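Local structure of succinate dehydrogenase subunit A (7D6V) at residues G189-E193 and W534-I538; K214-V218 and L488-N493; K475-P481 and R518-V524. The protein probably oxidises succinate to fumarate as the FAD-carrying subunit of succinate dehydrogenase Sdh1, handing the electrons to the iron-sulfur subunit. All blocks are in the same frame, centred on the assembly; numbering follows the deposited sequence.

Contact 1: G189-E193 and W534-I538; sequences GYYRE and WHLAI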
loop_
_atom_site.group_PDB
_atom_site.type_symbol
_atom_site.label_atom_id
_atom_site.label_comp_id
_atom_site.label_asym_id
_atom_site.label_seq_id
_atom_site.Cartn_x
_atom_site.Cartn_y
_atom_site.Cartn_z
ATOM N N GLY A 189 27.755 -1.263 -8.960
ATOM C CA GLY A 189 26.459 -0.971 -9.525
ATOM C C GLY A 189 26.369 0.465 -9.984
ATOM O O GLY A 189 27.371 1.177 -10.059
ATOM N N TYR A 190 25.145 0.890 -10.282
ATOM C CA TYR A 190 24.903 2.239 -10.765
ATOM C C TYR A 190 23.695 2.829 -10.057
ATOM O O TYR A 190 22.810 2.108 -9.593
ATOM C CB TYR A 190 24.680 2.268 -12.288
ATOM C CG TYR A 190 23.470 1.488 -12.745
ATOM C CD1 TYR A 190 23.572 0.149 -13.078
ATOM C CD2 TYR A 190 22.224 2.092 -12.841
ATOM C CE1 TYR A 190 22.471 -0.566 -13.491
ATOM C CE2 TYR A 190 21.119 1.384 -13.249
ATOM C CZ TYR A 190 21.249 0.055 -13.576
ATOM O OH TYR A 190 20.151 -0.660 -13.986
ATOM N N TYR A 191 23.671 4.155 -9.988
ATOM C CA TYR A 191 22.497 4.879 -9.523
ATOM C C TYR A 191 21.511 5.024 -10.671
ATOM O O TYR A 191 21.887 5.431 -11.772
ATOM C CB TYR A 191 22.889 6.256 -8.998
ATOM C CG TYR A 191 23.644 6.244 -7.693
ATOM C CD1 TYR A 191 24.989 6.573 -7.646
ATOM C CD2 TYR A 191 23.006 5.928 -6.505
ATOM C CE1 TYR A 191 25.681 6.572 -6.460
ATOM C CE2 TYR A 191 23.690 5.925 -5.312
ATOM C CZ TYR A 191 25.026 6.250 -5.296
ATOM O OH TYR A 191 25.714 6.249 -4.107
ATOM N N ARG A 192 20.247 4.688 -10.417
ATOM C CA ARG A 192 19.238 4.836 -11.458
ATOM C C ARG A 192 19.065 6.295 -11.851
ATOM O O ARG A 192 18.961 6.613 -13.038
ATOM C CB ARG A 192 17.905 4.248 -11.001
ATOM C CG ARG A 192 17.890 2.745 -10.866
ATOM C CD ARG A 192 16.471 2.244 -10.702
ATOM N NE ARG A 192 15.773 2.175 -11.980
ATOM C CZ ARG A 192 14.452 2.190 -12.113
ATOM N NH1 ARG A 192 13.677 2.275 -11.044
ATOM N NH2 ARG A 192 13.907 2.123 -13.318
ATOM N N GLU A 193 19.064 7.199 -10.871
ATOM C CA GLU A 193 18.744 8.598 -11.140
ATOM C C GLU A 193 19.761 9.241 -12.075
ATOM O O GLU A 193 19.393 9.952 -13.016
ATOM C CB GLU A 193 18.666 9.371 -9.825
ATOM C CG GLU A 193 18.761 10.875 -9.990
ATOM C CD GLU A 193 18.970 11.591 -8.677
ATOM O OE1 GLU A 193 19.187 10.907 -7.657
ATOM O OE2 GLU A 193 18.912 12.837 -8.662
ATOM N N TRP A 534 18.075 1.193 -21.024
ATOM C CA TRP A 534 19.391 0.734 -20.595
ATOM C C TRP A 534 19.277 -0.244 -19.431
ATOM O O TRP A 534 19.976 -1.265 -19.392
ATOM C CB TRP A 534 20.239 1.951 -20.225
ATOM C CG TRP A 534 21.598 1.659 -19.689
ATOM C CD1 TRP A 534 22.478 0.730 -20.144
ATOM C CD2 TRP A 534 22.246 2.329 -18.603
ATOM N NE1 TRP A 534 23.631 0.768 -19.404
ATOM C CE2 TRP A 534 23.513 1.744 -18.450
ATOM C CE3 TRP A 534 21.874 3.366 -17.744
ATOM C CZ2 TRP A 534 24.413 2.157 -17.472
ATOM C CZ3 TRP A 534 22.769 3.773 -16.772
ATOM C CH2 TRP A 534 24.022 3.171 -16.645
ATOM N N HIS A 535 18.391 0.048 -18.477
ATOM C CA HIS A 535 18.194 -0.841 -17.339
ATOM C C HIS A 535 17.664 -2.198 -17.783
ATOM O O HIS A 535 18.093 -3.239 -17.273
ATOM C CB HIS A 535 17.241 -0.193 -16.335
ATOM C CG HIS A 535 17.653 1.181 -15.909
ATOM N ND1 HIS A 535 16.778 2.074 -15.330
ATOM C CD2 HIS A 535 18.847 1.815 -15.976
ATOM C CE1 HIS A 535 17.414 3.201 -15.062
ATOM N NE2 HIS A 535 18.671 3.068 -15.442
ATOM N N LEU A 536 16.724 -2.206 -18.730
ATOM C CA LEU A 536 16.210 -3.464 -19.258
ATOM C C LEU A 536 17.297 -4.236 -19.995
ATOM O O LEU A 536 17.387 -5.465 -19.875
ATOM C CB LEU A 536 15.021 -3.193 -20.179
ATOM C CG LEU A 536 14.285 -4.411 -20.730
ATOM C CD1 LEU A 536 13.852 -5.326 -19.601
ATOM C CD2 LEU A 536 13.097 -3.976 -21.556
ATOM N N ALA A 537 18.127 -3.533 -20.767
ATOM C CA ALA A 537 19.230 -4.190 -21.459
ATOM C C ALA A 537 20.197 -4.826 -20.473
ATOM O O ALA A 537 20.764 -5.890 -20.746
ATOM C CB ALA A 537 19.959 -3.190 -22.352
ATOM N N ILE A 538 20.409 -4.185 -19.324
ATOM C CA ILE A 538 21.280 -4.772 -18.310
ATOM C C ILE A 538 20.618 -5.988 -17.665
ATOM O O ILE A 538 21.262 -7.022 -17.463
ATOM C CB ILE A 538 21.672 -3.714 -17.264
ATOM C CG1 ILE A 538 22.529 -2.627 -17.906
ATOM C CG2 ILE A 538 22.425 -4.351 -16.111
ATOM C CD1 ILE A 538 22.657 -1.388 -17.057
#
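Y190, W534 and H535 form an aromatic cluster that joins the end of a β-strand to the first turns of a helix. The six-membered ring of W534 lies obliquely against the Y190 ring, with centroids 4.9 Å apart and planes 32° apart, and the nearest atoms are Y190 CG and W534 CH2. The tyrosine and H535 rings are closer to parallel but slid past each other, so the contact runs through their rims: Y190 OH comes to 3.4 Å from H535 CD2. The Y190 and I538 side chains come from opposite directions, I538 CD1 lying 3.7 Å from Y190 CE1; the same methyl lies over a face of the W534 ring, so one carbon serves both aromatics. CB of Y190 already heads toward the helix, and a chi1 of 62°, with CG between the backbone N and the carbonyl carbon, sets the ring against W534 and H535.

Residues 189-191 end strand 184-191 of a mixed four-stranded sheet within the FAD-binding region, whereas 534-538 lie near the start of helix 532-556 of the C-terminal region, so the cluster bridges parts of the chain more than 300 residues apart. The Y190 side chain comes to about 7 Å from the bound FAD. On the sheet side Y190 also packs against S173 and T175 of strand 172-179 and against F197.

Just past the strand, R192 bends at chi3 and brings its guanidinium to H535. ND1 of the histidine lies in the guanidinium plane at its edge, 3.5 Å from R192 NE, while the imidazole plane is turned 66° from that of the guanidinium. R192 rests further on W223 and F530. The W534 indole is also held by NE1 donating to the V468 carbonyl, and F472 meets the ring.

Contact 2: K214-V218 and L488-N493; sequences KSFKV and LQQSMN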
loop_
_atom_site.group_PDB
_atom_site.type_symbol
_atom_site.label_atom_id
_atom_site.label_comp_id
_atom_site.label_asym_id
_atom_site.label_seq_id
_atom_site.Cartn_x
_atom_site.Cartn_y
_atom_site.Cartn_z
ATOM N N LYS A 214 9.824 -12.009 -14.066
ATOM C CA LYS A 214 9.748 -11.201 -15.278
ATOM C C LYS A 214 10.244 -11.931 -16.516
ATOM O O LYS A 214 10.210 -11.355 -17.607
ATOM C CB LYS A 214 10.525 -9.895 -15.108
ATOM C CG LYS A 214 9.881 -8.924 -14.145
ATOM C CD LYS A 214 8.370 -8.911 -14.314
ATOM C CE LYS A 214 7.907 -7.732 -15.146
ATOM N NZ LYS A 214 6.446 -7.496 -14.995
ATOM N N SER A 215 10.709 -13.169 -16.380
ATOM C CA SER A 215 11.072 -13.969 -17.539
ATOM C C SER A 215 9.867 -14.614 -18.207
ATOM O O SER A 215 10.022 -15.220 -19.271
ATOM C CB SER A 215 12.070 -15.055 -17.137
ATOM O OG SER A 215 13.190 -14.500 -16.475
ATOM N N PHE A 216 8.683 -14.500 -17.615
ATOM C CA PHE A 216 7.482 -15.158 -18.100
ATOM C C PHE A 216 6.460 -14.118 -18.533
ATOM O O PHE A 216 6.361 -13.039 -17.944
ATOM C CB PHE A 216 6.882 -16.069 -17.025
ATOM C CG PHE A 216 7.673 -17.317 -16.788
ATOM C CD1 PHE A 216 8.804 -17.293 -15.991
ATOM C CD2 PHE A 216 7.295 -18.512 -17.364
ATOM C CE1 PHE A 216 9.538 -18.433 -15.776
ATOM C CE2 PHE A 216 8.027 -19.657 -17.151
ATOM C CZ PHE A 216 9.149 -19.618 -16.357
ATOM N N LYS A 217 5.701 -14.457 -19.577
ATOM C CA LYS A 217 4.742 -13.510 -20.134
ATOM C C LYS A 217 3.634 -13.189 -19.141
ATOM O O LYS A 217 3.252 -12.023 -18.984
ATOM C CB LYS A 217 4.155 -14.063 -21.431
ATOM C CG LYS A 217 3.276 -13.085 -22.174
ATOM C CD LYS A 217 2.780 -13.679 -23.474
ATOM C CE LYS A 217 1.876 -12.714 -24.210
ATOM N NZ LYS A 217 1.514 -13.226 -25.558
ATOM N N VAL A 218 3.107 -14.201 -18.461
ATOM C CA VAL A 218 2.051 -14.024 -17.472
ATOM C C VAL A 218 2.645 -14.311 -16.103
ATOM O O VAL A 218 3.123 -15.422 -15.846
ATOM C CB VAL A 218 0.845 -14.932 -17.755
ATOM C CG1 VAL A 218 -0.342 -14.508 -16.913
ATOM C CG2 VAL A 218 0.494 -14.895 -19.227
ATOM N N LEU A 488 11.695 -13.385 -25.217
ATOM C CA LEU A 488 12.060 -14.290 -24.133
ATOM C C LEU A 488 10.846 -14.671 -23.301
ATOM O O LEU A 488 10.671 -15.842 -22.939
ATOM C CB LEU A 488 13.124 -13.651 -23.243
ATOM C CG LEU A 488 13.381 -14.389 -21.927
ATOM C CD1 LEU A 488 14.148 -15.670 -22.172
ATOM C CD2 LEU A 488 14.118 -13.508 -20.939
ATOM N N GLN A 489 10.001 -13.691 -22.976
ATOM C CA GLN A 489 8.827 -13.969 -22.161
ATOM C C GLN A 489 7.889 -14.939 -22.862
ATOM O O GLN A 489 7.386 -15.885 -22.244
ATOM C CB GLN A 489 8.107 -12.668 -21.828
ATOM C CG GLN A 489 8.792 -11.851 -20.759
ATOM C CD GLN A 489 7.946 -10.696 -20.287
ATOM O OE1 GLN A 489 7.436 -9.921 -21.090
ATOM N NE2 GLN A 489 7.791 -10.574 -18.977
ATOM N N GLN A 490 7.654 -14.728 -24.159
ATOM C CA GLN A 490 6.787 -15.630 -24.907
ATOM C C GLN A 490 7.365 -17.038 -24.959
ATOM O O GLN A 490 6.641 -18.020 -24.759
ATOM C CB GLN A 490 6.560 -15.094 -26.320
ATOM C CG GLN A 490 5.538 -15.880 -27.126
ATOM C CD GLN A 490 4.137 -15.769 -26.561
ATOM O OE1 GLN A 490 3.445 -14.778 -26.779
ATOM N NE2 GLN A 490 3.714 -16.788 -25.822
ATOM N N SER A 491 8.669 -17.158 -25.220
ATOM C CA SER A 491 9.276 -18.481 -25.313
ATOM C C SER A 491 9.209 -19.222 -23.984
ATOM O O SER A 491 8.882 -20.415 -23.946
ATOM C CB SER A 491 10.722 -18.354 -25.785
ATOM O OG SER A 491 10.779 -17.723 -27.050
ATOM N N MET A 492 9.502 -18.532 -22.879
ATOM C CA MET A 492 9.449 -19.189 -21.578
ATOM C C MET A 492 8.023 -19.566 -21.201
ATOM O O MET A 492 7.792 -20.647 -20.651
ATOM C CB MET A 492 10.072 -18.302 -20.502
ATOM C CG MET A 492 11.548 -18.038 -20.703
ATOM S SD MET A 492 12.512 -19.556 -20.626
ATOM C CE MET A 492 12.434 -19.918 -18.876
ATOM N N ASN A 493 7.054 -18.697 -21.489
ATOM C CA ASN A 493 5.668 -19.029 -21.181
ATOM C C ASN A 493 5.193 -20.230 -21.990
ATOM O O ASN A 493 4.497 -21.105 -21.464
ATOM C CB ASN A 493 4.771 -17.821 -21.439
ATOM C CG ASN A 493 3.544 -17.809 -20.555
ATOM O OD1 ASN A 493 3.637 -17.581 -19.350
ATOM N ND2 ASN A 493 2.387 -18.056 -21.149
#
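The carbonyl oxygen of K214, in the loop between strand 204-206 and helix 230-236 of the FAD-binding region, receives the side-chain amide of Q489, NE2 to O 2.9 Å, with the nitrogen 49° out of the carbonyl plane; H485 NE2 donates to the same oxygen. The S215 carbonyl oxygen meets Q489 CA at 3.4 Å in a nearly straight CA-H...O contact and also touches M492 CB. M492 CB sits over one face of the F216 ring, 4.3 Å from its centroid and 15° off the normal, a CH-pi contact, and the methionine, bent at chi2 and chi3, brings CE to 4.2 Å from F216 CZ. At K217 the backbone N makes a weak hydrogen bond to Q489 O, which already accepts the helical N493 N. Fully extended from chi1 onward, the lysine runs alongside Q490, and its NZ donates to Q490 OE1 over 2.8 Å. V218 ends the segment with CG2 4.1 Å from N493 OD1. Main-chain groups and the F216 and K217 side chains thus share the loop's hold on helix 481-495 of the C-terminal region, and because K217 NZ meets a neutral amide oxygen, that bond is no salt bridge.

Contact 3: K475-P481 and R518-V524; sequences KAEPENP and RYANVTV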
loop_
_atom_site.group_PDB
_atom_site.type_symbol
_atom_site.label_atom_id
_atom_site.label_comp_id
_atom_site.label_asym_id
_atom_site.label_seq_id
_atom_site.Cartn_x
_atom_site.Cartn_y
_atom_site.Cartn_z
ATOM N N LYS A 475 26.528 -0.898 -32.582
ATOM C CA LYS A 475 26.186 -2.320 -32.669
ATOM C C LYS A 475 25.327 -2.605 -33.905
ATOM O O LYS A 475 24.130 -2.880 -33.810
ATOM C CB LYS A 475 25.487 -2.802 -31.394
ATOM C CG LYS A 475 26.425 -3.340 -30.336
ATOM C CD LYS A 475 25.754 -3.379 -28.981
ATOM C CE LYS A 475 26.689 -3.930 -27.919
ATOM N NZ LYS A 475 25.949 -4.453 -26.736
ATOM N N ALA A 476 25.966 -2.470 -35.071
ATOM C CA ALA A 476 25.328 -2.775 -36.349
ATOM C C ALA A 476 24.490 -4.045 -36.255
ATOM O O ALA A 476 24.871 -5.011 -35.589
ATOM C CB ALA A 476 26.385 -2.928 -37.445
ATOM N N GLU A 477 23.341 -4.027 -36.940
ATOM C CA GLU A 477 22.227 -4.953 -36.755
ATOM C C GLU A 477 21.658 -4.801 -35.348
ATOM O O GLU A 477 21.653 -5.767 -34.574
ATOM C CB GLU A 477 22.649 -6.401 -37.013
ATOM C CG GLU A 477 23.034 -6.677 -38.453
ATOM C CD GLU A 477 21.859 -6.557 -39.400
ATOM O OE1 GLU A 477 20.721 -6.857 -38.980
ATOM O OE2 GLU A 477 22.071 -6.154 -40.564
ATOM N N PRO A 478 21.162 -3.619 -34.988
ATOM C CA PRO A 478 20.766 -3.368 -33.597
ATOM C C PRO A 478 19.555 -4.185 -33.174
ATOM O O PRO A 478 18.732 -4.611 -33.985
ATOM C CB PRO A 478 20.443 -1.872 -33.587
ATOM C CG PRO A 478 20.089 -1.558 -34.989
ATOM C CD PRO A 478 20.935 -2.441 -35.843
ATOM N N GLU A 479 19.460 -4.394 -31.864
ATOM C CA GLU A 479 18.341 -5.086 -31.245
ATOM C C GLU A 479 17.697 -4.191 -30.197
ATOM O O GLU A 479 18.387 -3.599 -29.365
ATOM C CB GLU A 479 18.789 -6.397 -30.596
ATOM C CG GLU A 479 19.458 -7.369 -31.543
ATOM C CD GLU A 479 18.461 -8.154 -32.366
ATOM O OE1 GLU A 479 18.857 -8.703 -33.415
ATOM O OE2 GLU A 479 17.281 -8.219 -31.965
ATOM N N ASN A 480 16.380 -4.097 -30.245
ATOM C CA ASN A 480 15.632 -3.364 -29.230
ATOM C C ASN A 480 15.510 -4.209 -27.966
ATOM O O ASN A 480 15.123 -5.378 -28.047
ATOM C CB ASN A 480 14.248 -2.996 -29.752
ATOM C CG ASN A 480 13.586 -1.912 -28.934
ATOM O OD1 ASN A 480 12.888 -2.190 -27.965
ATOM N ND2 ASN A 480 13.802 -0.664 -29.323
ATOM N N PRO A 481 15.853 -3.667 -26.792
ATOM C CA PRO A 481 15.722 -4.462 -25.559
ATOM C C PRO A 481 14.307 -4.942 -25.288
ATOM O O PRO A 481 14.118 -6.068 -24.811
ATOM C CB PRO A 481 16.206 -3.497 -24.466
ATOM C CG PRO A 481 16.972 -2.446 -25.176
ATOM C CD PRO A 481 16.382 -2.319 -26.535
ATOM N N ARG A 518 21.515 -13.006 -30.243
ATOM C CA ARG A 518 20.970 -11.707 -30.626
ATOM C C ARG A 518 21.216 -10.651 -29.557
ATOM O O ARG A 518 21.278 -9.458 -29.871
ATOM C CB ARG A 518 19.474 -11.820 -30.907
ATOM C CG ARG A 518 19.127 -12.450 -32.238
ATOM C CD ARG A 518 17.632 -12.654 -32.361
ATOM N NE ARG A 518 16.900 -11.399 -32.233
ATOM C CZ ARG A 518 15.589 -11.314 -32.042
ATOM N NH1 ARG A 518 14.858 -12.415 -31.955
ATOM N NH2 ARG A 518 15.008 -10.129 -31.934
ATOM N N TYR A 519 21.336 -11.065 -28.295
ATOM C CA TYR A 519 21.579 -10.115 -27.213
ATOM C C TYR A 519 22.898 -9.370 -27.368
ATOM O O TYR A 519 23.042 -8.273 -26.819
ATOM C CB TYR A 519 21.552 -10.835 -25.866
ATOM C CG TYR A 519 21.768 -9.921 -24.684
ATOM C CD1 TYR A 519 20.797 -9.013 -24.296
ATOM C CD2 TYR A 519 22.947 -9.967 -23.957
ATOM C CE1 TYR A 519 20.993 -8.177 -23.222
ATOM C CE2 TYR A 519 23.150 -9.136 -22.879
ATOM C CZ TYR A 519 22.169 -8.244 -22.515
ATOM O OH TYR A 519 22.366 -7.409 -21.443
ATOM N N ALA A 520 23.863 -9.927 -28.097
ATOM C CA ALA A 520 25.133 -9.242 -28.291
ATOM C C ALA A 520 25.003 -7.981 -29.135
ATOM O O ALA A 520 25.952 -7.193 -29.185
ATOM C CB ALA A 520 26.146 -10.189 -28.933
ATOM N N ASN A 521 23.864 -7.772 -29.792
ATOM C CA ASN A 521 23.647 -6.622 -30.657
ATOM C C ASN A 521 22.679 -5.607 -30.065
ATOM O O ASN A 521 22.216 -4.718 -30.784
ATOM C CB ASN A 521 23.138 -7.080 -32.023
ATOM C CG ASN A 521 24.166 -7.874 -32.789
ATOM O OD1 ASN A 521 25.327 -7.480 -32.882
ATOM N ND2 ASN A 521 23.748 -9.002 -33.344
ATOM N N VAL A 522 22.363 -5.711 -28.776
ATOM C CA VAL A 522 21.358 -4.837 -28.183
ATOM C C VAL A 522 21.897 -3.413 -28.118
ATOM O O VAL A 522 22.979 -3.159 -27.578
ATOM C CB VAL A 522 20.921 -5.355 -26.804
ATOM C CG1 VAL A 522 22.087 -5.409 -25.829
ATOM C CG2 VAL A 522 19.811 -4.491 -26.247
ATOM N N THR A 523 21.151 -2.478 -28.696
ATOM C CA THR A 523 21.532 -1.075 -28.736
ATOM C C THR A 523 20.526 -0.263 -27.935
ATOM O O THR A 523 19.315 -0.463 -28.069
ATOM C CB THR A 523 21.603 -0.561 -30.175
ATOM O OG1 THR A 523 22.418 -1.437 -30.960
ATOM C CG2 THR A 523 22.197 0.834 -30.210
ATOM N N VAL A 524 21.027 0.647 -27.109
ATOM C CA VAL A 524 20.200 1.493 -26.259
ATOM C C VAL A 524 20.320 2.924 -26.757
ATOM O O VAL A 524 21.430 3.422 -26.978
ATOM C CB VAL A 524 20.611 1.379 -24.782
ATOM C CG1 VAL A 524 19.982 2.481 -23.965
ATOM C CG2 VAL A 524 20.217 0.024 -24.232
#
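R518 grips the carboxylate of E479 side-on: NH2 reaches E479 OE2 at 3.0 Å and NE reaches the same oxygen at 3.2 Å. Both nitrogens come from one face of the carboxylate; NH2 arrives on the syn side and NE from well above the plane. The carboxylate and guanidinium planes are 56° apart, so this salt bridge is not a flat, two-oxygen pairing. The bend of E479 at chi2 (-81°) turns its carboxylate toward the arginine, whose NH1 forms a second salt bridge with E487.

A520 follows with its carbonyl near the K475 chain, O to CE 3.6 Å. N521 lays its CB against the E477 carbonyl oxygen, and its own carbonyl accepts E479 N at 3.0 Å, the donor lying above the carbonyl plane. V522 pairs with E479 in a single β-bridge: the N521 bond on one side is matched by T523 N donating to E479 O at 3.1 Å, this time in the carbonyl plane, the bonding pattern of a parallel bridge. K475 NZ adds a weak bond to V522 O, and V522 CG2 packs 3.7 Å from P481 CG. The T523 hydroxyl bonds to the P474 carbonyl and touches P478 CB at 3.3 Å. V524 closes the row with CG2 against P481 CG.

The bridge ties the linker entering helix 481-495, whose N-cap is N480, to the linker between helices 502-518 and 532-556. L484 of the first helix lies against E479 and R518, while V524 packs on W534 and A537 of the last.

In the fold
Contact 1 is fully buried, whereas contacts 2 and 3 are only partly so, and contact 3, the farthest from the chain's centre, includes exposed residues. Chemistry follows place: aromatic and aliphatic side chains dominate contact 1, main-chain carbonyls and amide side chains contact 2, and a salt bridge with a β-bridge contact 3. Contacts 1 and 2 both join the FAD-binding region to the C-terminal region; contact 3 is local, linking two connections between helices. Helix 481-495 serves contacts 2 and 3, starting at P481 and supplying 488-493. Contacts 1 and 3 touch directly through helix 532-556, on which S215 of contact 2 also packs, although contact 2 lies about 21 Å from contact 1 and 20 Å from contact 3, centre to centre.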